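Local coordinates for probable DNA endonuclease SmrA (Escherichia coli, PDB 3QD7), which has DNA endonuclease activity and binds DNA, the chain here being a fragment of the stand-alone small MutS-related protein that contains its Smr domain, at residues A[92-95]-A[96-99]; A[68-71]-A[72-76]; A[56-59]-A[60-63]. All coordinates share one frame; numbering follows the deposited sequence.

Contact 1: A[92-95]-A[96-99]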
loop_
_atom_site.group_PDB
_atom_site.type_symbol
_atom_site.label_atom_id
_atom_site.label_comp_id
_atom_site.label_asym_id
_atom_site.label_seq_id
_atom_site.Cartn_x
_atom_site.Cartn_y
_atom_site.Cartn_z
ATOM N N HIS A 92 11.557 -1.848 -11.678
ATOM C CA HIS A 92 10.516 -0.844 -11.533
ATOM C C HIS A 92 9.513 -1.244 -10.464
ATOM O O HIS A 92 9.106 -0.412 -9.645
ATOM C CB HIS A 92 9.805 -0.612 -12.871
ATOM C CG HIS A 92 8.683 0.375 -12.787
ATOM N ND1 HIS A 92 8.893 1.733 -12.692
ATOM C CD2 HIS A 92 7.343 0.201 -12.767
ATOM C CE1 HIS A 92 7.730 2.355 -12.629
ATOM N NE2 HIS A 92 6.772 1.447 -12.672
ATOM N N ALA A 93 9.131 -2.521 -10.474
ATOM C CA ALA A 93 8.204 -3.092 -9.492
ATOM C C ALA A 93 8.688 -2.915 -8.046
ATOM O O ALA A 93 7.899 -2.566 -7.163
ATOM C CB ALA A 93 7.966 -4.573 -9.794
ATOM N N ASN A 94 9.974 -3.164 -7.806
ATOM C CA ASN A 94 10.534 -2.952 -6.471
ATOM C C ASN A 94 10.657 -1.470 -6.073
ATOM O O ASN A 94 10.552 -1.126 -4.896
ATOM C CB ASN A 94 11.904 -3.641 -6.309
ATOM C CG ASN A 94 12.287 -3.772 -4.844
ATOM O OD1 ASN A 94 13.315 -3.246 -4.380
ATOM N ND2 ASN A 94 11.429 -4.441 -4.095
ATOM N N ILE A 95 10.918 -0.608 -7.052
ATOM C CA ILE A 95 10.931 0.834 -6.805
ATOM C C ILE A 95 9.521 1.298 -6.416
ATOM O O ILE A 95 9.342 2.010 -5.419
ATOM C CB ILE A 95 11.444 1.643 -8.028
ATOM C CG1 ILE A 95 12.918 1.327 -8.352
ATOM C CG2 ILE A 95 11.274 3.125 -7.793
ATOM C CD1 ILE A 95 13.865 1.389 -7.168
ATOM N N VAL A 96 8.533 0.896 -7.212
ATOM C CA VAL A 96 7.135 1.119 -6.881
ATOM C C VAL A 96 6.773 0.572 -5.482
ATOM O O VAL A 96 6.166 1.289 -4.688
ATOM C CB VAL A 96 6.167 0.553 -7.948
ATOM C CG1 VAL A 96 4.680 0.714 -7.502
ATOM C CG2 VAL A 96 6.370 1.273 -9.276
ATOM N N ARG A 97 7.141 -0.685 -5.213
ATOM C CA ARG A 97 6.910 -1.329 -3.930
ATOM C C ARG A 97 7.517 -0.487 -2.797
ATOM O O ARG A 97 6.907 -0.316 -1.738
ATOM C CB ARG A 97 7.521 -2.744 -3.925
ATOM C CG ARG A 97 7.091 -3.602 -2.706
ATOM C CD ARG A 97 7.676 -5.008 -2.737
ATOM N NE ARG A 97 9.123 -5.003 -2.527
ATOM C CZ ARG A 97 9.754 -5.617 -1.532
ATOM N NH1 ARG A 97 9.081 -6.328 -0.614
ATOM N NH2 ARG A 97 11.077 -5.514 -1.457
ATOM N N SER A 98 8.731 0.027 -3.027
ATOM C CA SER A 98 9.447 0.800 -1.985
ATOM C C SER A 98 8.778 2.140 -1.700
ATOM O O SER A 98 8.672 2.539 -0.538
ATOM C CB SER A 98 10.926 0.993 -2.316
ATOM O OG SER A 98 11.598 -0.234 -2.281
ATOM N N TYR A 99 8.291 2.797 -2.754
ATOM C CA TYR A 99 7.527 4.032 -2.591
ATOM C C TYR A 99 6.223 3.765 -1.885
ATOM O O TYR A 99 5.819 4.559 -1.017
ATOM C CB TYR A 99 7.269 4.707 -3.940
ATOM C CG TYR A 99 8.354 5.687 -4.331
ATOM C CD1 TYR A 99 8.686 6.770 -3.491
ATOM C CD2 TYR A 99 9.057 5.541 -5.533
ATOM C CE1 TYR A 99 9.676 7.679 -3.848
ATOM C CE2 TYR A 99 10.070 6.452 -5.900
ATOM C CZ TYR A 99 10.363 7.514 -5.045
ATOM O OH TYR A 99 11.342 8.401 -5.382
#
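One face of the His92 imidazole is covered by Val96 CG2, a CH-pi contact in which the methyl carbon sits 3.8 Å from the ring centroid. It is displaced toward the rim, and its nearest ring atom is His92 NE2, 3.4 Å from Val96 CG2. His92 places its ring there with CG anti to the backbone N (chi1 178°). Its NE2 also hydrogen-bonds the Gln55 carbonyl, a bond that is likely to limit rotation of the ring. The Arg97 guanidinium receives the Asn94 amide at its edge, the two planes 32° apart. Its charge is held mainly by the loop beyond, NH1 bonding Gln22 O and NH2 bonding Pro19 O. The Tyr99 ring lies alongside Ile95, the two side chains pointing the same way, with Ile95 CG2 4.0 Å from Tyr99 CD2; Trp103 meets the ring with its own plane inclined by about 20°.

Behind these groups the helical backbone runs in i to i+4 bonds, such as Val96 N to His92 O at 2.8 Å. Asn94 O takes two donors from one residue, Ser98 N at 2.9 Å and Ser98 OG at 3.0 Å, which reach it from opposite faces of its carbonyl plane. Ser98 OG, set beside its own backbone N, also bonds Ile18 N, so the hydroxyl links the helix to the N-terminal loop.

This is the first part of helix 92-105 in the Smr domain, lying between that loop and helix 57-73. Asn94, Arg97 and Ser98 face the loop around Ile18 and Pro19, while Ile95, Val96 and Tyr99 pack on Val57 and Cys60 of helix 57-73, the helix of the beta-alpha-beta unit.

Contact 2: A[68-71]-A[72-76]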
loop_
_atom_site.group_PDB
_atom_site.type_symbol
_atom_site.label_atom_id
_atom_site.label_comp_id
_atom_site.label_asym_id
_atom_site.label_seq_id
_atom_site.Cartn_x
_atom_site.Cartn_y
_atom_site.Cartn_z
ATOM N N ILE A 68 -6.488 5.858 -1.697
ATOM C CA ILE A 68 -6.649 5.812 -0.244
ATOM C C ILE A 68 -7.695 6.830 0.263
ATOM O O ILE A 68 -8.542 6.495 1.110
ATOM C CB ILE A 68 -5.293 5.985 0.491
ATOM C CG1 ILE A 68 -4.344 4.843 0.102
ATOM C CG2 ILE A 68 -5.528 6.031 2.051
ATOM C CD1 ILE A 68 -4.776 3.474 0.610
ATOM N N GLN A 69 -7.666 8.050 -0.271
ATOM C CA GLN A 69 -8.743 9.022 0.001
ATOM C C GLN A 69 -10.140 8.463 -0.311
ATOM O O GLN A 69 -11.060 8.634 0.483
ATOM C CB GLN A 69 -8.545 10.327 -0.785
ATOM C CG GLN A 69 -7.242 11.115 -0.472
ATOM C CD GLN A 69 -7.118 11.595 0.983
ATOM O OE1 GLN A 69 -6.008 11.859 1.472
ATOM N NE2 GLN A 69 -8.237 11.730 1.665
ATOM N N GLN A 70 -10.286 7.803 -1.465
ATOM C CA GLN A 70 -11.565 7.215 -1.885
ATOM C C GLN A 70 -11.980 6.114 -0.924
ATOM O O GLN A 70 -13.128 6.062 -0.491
ATOM C CB GLN A 70 -11.492 6.658 -3.329
ATOM C CG GLN A 70 -12.540 5.547 -3.665
ATOM C CD GLN A 70 -11.974 4.281 -4.409
ATOM O OE1 GLN A 70 -12.166 3.132 -3.953
ATOM N NE2 GLN A 70 -11.318 4.500 -5.570
ATOM N N ALA A 71 -11.040 5.221 -0.612
ATOM C CA ALA A 71 -11.309 4.060 0.271
ATOM C C ALA A 71 -11.769 4.543 1.658
ATOM O O ALA A 71 -12.714 4.026 2.222
ATOM C CB ALA A 71 -10.067 3.196 0.384
ATOM N N LEU A 72 -11.120 5.576 2.178
ATOM C CA LEU A 72 -11.479 6.122 3.489
ATOM C C LEU A 72 -12.876 6.738 3.415
ATOM O O LEU A 72 -13.751 6.447 4.247
ATOM C CB LEU A 72 -10.441 7.148 3.941
ATOM C CG LEU A 72 -9.078 6.537 4.265
ATOM C CD1 LEU A 72 -7.940 7.590 4.369
ATOM C CD2 LEU A 72 -9.131 5.622 5.546
ATOM N N ALA A 73 -13.115 7.531 2.377
ATOM C CA ALA A 73 -14.427 8.128 2.217
ATOM C C ALA A 73 -15.524 7.062 2.144
ATOM O O ALA A 73 -16.635 7.312 2.609
ATOM C CB ALA A 73 -14.472 9.067 1.007
ATOM N N ASP A 74 -15.219 5.877 1.598
ATOM C CA ASP A 74 -16.258 4.816 1.454
ATOM C C ASP A 74 -16.352 3.867 2.648
ATOM O O ASP A 74 -17.100 2.889 2.600
ATOM C CB ASP A 74 -16.090 4.009 0.145
ATOM C CG ASP A 74 -16.289 4.870 -1.107
ATOM O OD1 ASP A 74 -17.093 5.834 -1.037
ATOM O OD2 ASP A 74 -15.640 4.602 -2.150
ATOM N N GLY A 75 -15.593 4.149 3.703
ATOM C CA GLY A 75 -15.542 3.283 4.891
ATOM C C GLY A 75 -14.870 1.922 4.711
ATOM O O GLY A 75 -15.215 0.966 5.404
ATOM N N LEU A 76 -13.902 1.826 3.797
ATOM C CA LEU A 76 -13.150 0.562 3.620
ATOM C C LEU A 76 -12.156 0.374 4.754
ATOM O O LEU A 76 -11.431 1.297 5.101
ATOM C CB LEU A 76 -12.418 0.528 2.272
ATOM C CG LEU A 76 -13.188 0.093 1.015
ATOM C CD1 LEU A 76 -14.413 0.920 0.778
ATOM C CD2 LEU A 76 -12.310 0.147 -0.211
#
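The last turns of helix 57-73, in a beta-alpha-beta unit, end in a Schellman motif, a local contact in which Ala71 and Leu76 meet as the chain turns toward strand 78-82. Leu76 N reaches back to Ala71 O at 3.0 Å and Gly75 N to Leu72 O at 3.0 Å, the paired backward bonds that define the motif. Gly75 makes the turn with positive phi (69°). One turn earlier the bonds are still helical, Leu72 N to Ile68 O and Ala73 N to Gln69 O. Asp74 N bonds Gln70 O at 3.0 Å and only weakly Ala71 O.

On the inner side, Ile68 CG2 meets Leu72 CD1 at 3.7 Å, the two side chains crossing at a slant. Ile68 and Ala71 rest on Val79 of strand 78-82, and Ala71 and Leu72 on Leu130 of strand 125-130, so the end of the helix lies against the sheet. Within the cap, Gly75 O accepts a bond from Lys132 NZ. The apolar contact that accompanies a Schellman turn is made by Leu76, whose CG stands anti to its carbonyl carbon (chi1 -83°) and whose CD2 lies 3.8 Å from Ala71 CB.

Contact 3: A[56-59]-A[60-63]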
loop_
_atom_site.group_PDB
_atom_site.type_symbol
_atom_site.label_atom_id
_atom_site.label_comp_id
_atom_site.label_asym_id
_atom_site.label_seq_id
_atom_site.Cartn_x
_atom_site.Cartn_y
_atom_site.Cartn_z
ATOM N N PRO A 56 4.170 4.507 -14.263
ATOM C CA PRO A 56 5.313 5.336 -13.845
ATOM C C PRO A 56 5.186 5.779 -12.374
ATOM O O PRO A 56 4.081 5.759 -11.816
ATOM C CB PRO A 56 5.257 6.533 -14.804
ATOM C CG PRO A 56 3.861 6.526 -15.386
ATOM C CD PRO A 56 3.401 5.108 -15.373
ATOM N N VAL A 57 6.296 6.157 -11.745
ATOM C CA VAL A 57 6.297 6.438 -10.304
ATOM C C VAL A 57 5.378 7.611 -9.908
ATOM O O VAL A 57 4.635 7.503 -8.930
ATOM C CB VAL A 57 7.745 6.621 -9.733
ATOM C CG1 VAL A 57 7.720 7.261 -8.355
ATOM C CG2 VAL A 57 8.475 5.289 -9.663
ATOM N N GLU A 58 5.409 8.713 -10.663
ATOM C CA GLU A 58 4.543 9.878 -10.388
ATOM C C GLU A 58 3.066 9.539 -10.544
ATOM O O GLU A 58 2.225 10.052 -9.812
ATOM C CB GLU A 58 4.865 11.040 -11.321
ATOM C CG GLU A 58 4.872 12.468 -10.730
ATOM C CD GLU A 58 4.348 12.623 -9.303
ATOM O OE1 GLU A 58 3.284 13.246 -9.113
ATOM O OE2 GLU A 58 5.029 12.173 -8.356
ATOM N N GLU A 59 2.744 8.688 -11.507
ATOM C CA GLU A 59 1.350 8.235 -11.669
ATOM C C GLU A 59 0.917 7.360 -10.488
ATOM O O GLU A 59 -0.202 7.481 -10.023
ATOM C CB GLU A 59 1.153 7.517 -13.007
ATOM C CG GLU A 59 -0.313 7.238 -13.378
ATOM C CD GLU A 59 -1.121 8.508 -13.791
ATOM O OE1 GLU A 59 -2.381 8.469 -13.771
ATOM O OE2 GLU A 59 -0.503 9.539 -14.144
ATOM N N CYS A 60 1.806 6.485 -10.014
ATOM C CA CYS A 60 1.569 5.681 -8.810
ATOM C C CYS A 60 1.286 6.567 -7.620
ATOM O O CYS A 60 0.387 6.278 -6.849
ATOM C CB CYS A 60 2.787 4.799 -8.472
ATOM S SG CYS A 60 3.020 3.409 -9.578
ATOM N N ARG A 61 2.059 7.642 -7.468
ATOM C CA ARG A 61 1.874 8.565 -6.343
ATOM C C ARG A 61 0.498 9.270 -6.340
ATOM O O ARG A 61 -0.111 9.474 -5.279
ATOM C CB ARG A 61 3.000 9.595 -6.301
ATOM C CG ARG A 61 3.069 10.381 -4.993
ATOM C CD ARG A 61 4.175 11.441 -5.021
ATOM N NE ARG A 61 3.735 12.538 -5.855
ATOM C CZ ARG A 61 3.209 13.661 -5.387
ATOM N NH1 ARG A 61 3.122 13.867 -4.075
ATOM N NH2 ARG A 61 2.781 14.584 -6.235
ATOM N N LYS A 62 0.020 9.624 -7.529
ATOM C CA LYS A 62 -1.317 10.212 -7.687
ATOM C C LYS A 62 -2.440 9.186 -7.439
ATOM O O LYS A 62 -3.425 9.494 -6.783
ATOM C CB LYS A 62 -1.454 10.865 -9.079
ATOM C CG LYS A 62 -0.405 11.963 -9.361
ATOM C CD LYS A 62 -0.780 12.894 -10.549
ATOM C CE LYS A 62 -0.747 12.165 -11.878
ATOM N NZ LYS A 62 -0.457 13.089 -13.008
ATOM N N MET A 63 -2.275 7.969 -7.950
ATOM C CA MET A 63 -3.270 6.898 -7.782
ATOM C C MET A 63 -3.402 6.425 -6.323
ATOM O O MET A 63 -4.493 6.250 -5.812
ATOM C CB MET A 63 -2.908 5.704 -8.685
ATOM C CG MET A 63 -3.011 6.005 -10.179
ATOM S SD MET A 63 -2.204 4.745 -11.193
ATOM C CE MET A 63 -3.495 3.507 -11.245
#
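Glu58 and Arg61, one helical turn apart, lie side by side and point the same way, joined by a side-on salt bridge. Arg61 NE bonds Glu58 OE2 at 2.8 Å through the syn lone pair of that oxygen, and Arg61 NH2 bonds Glu58 OE1 at 3.2 Å within the guanidinium plane. The carboxylate and guanidinium planes are 35° apart, so the pairing is not flat. Arg61 runs extended to CD and then bends at chi3 (75°), which turns NE toward the acid; Glu58 bends back with an almost eclipsed chi2 (-9°), an unfavourable shape that the bridge may compensate. The remaining nitrogen, Arg61 NH1, bonds Leu10 O. Were Arg61 replaced by an alanine, the Glu58 carboxylate would probably lose its charged mate and be free to turn, and the Leu10 carbonyl would lose this donor.

The next acid, Glu59, bends at chi2 and crosses Lys62, its OE2 3.7 Å from Lys62 NZ in a long salt bridge; in the same side chain CG lies 3.8 Å from Met63 SD. Both bridges are spaced i to i+3 along the helix surface. On the buried flank Cys60 packs on Trp103 of helix 92-105.

Pro56 holds the N-cap position, and its carbonyl accepts Cys60 N at 3.0 Å, the first helical bond of this stretch. This is the opening of helix 57-73, the connecting helix of a beta-alpha-beta crossover between the parallel strands 49-51 and 78-82 of the Smr domain.

Overall arrangement
From the N terminus the order is contact 3, contact 2, contact 1, each a local contact within one or two helical turns that closes no long loop; they follow in series, without nesting or crossing. Contact 3 starts helix 57-73 and contact 2 ends it, their centres about 18 Å apart, so together they bracket the helix that leads from strand 49-51 to strand 78-82. Contact 1 opens helix 92-105 beyond that strand. It touches contact 3, where Tyr99 CE2 lies 3.5 Å from Val57 CG1 and His92 CE1 lies 4.0 Å from Pro56 CA, tying the starts of the two helices together. Contacts 1 and 2 lie on opposite sides of the chain's centre.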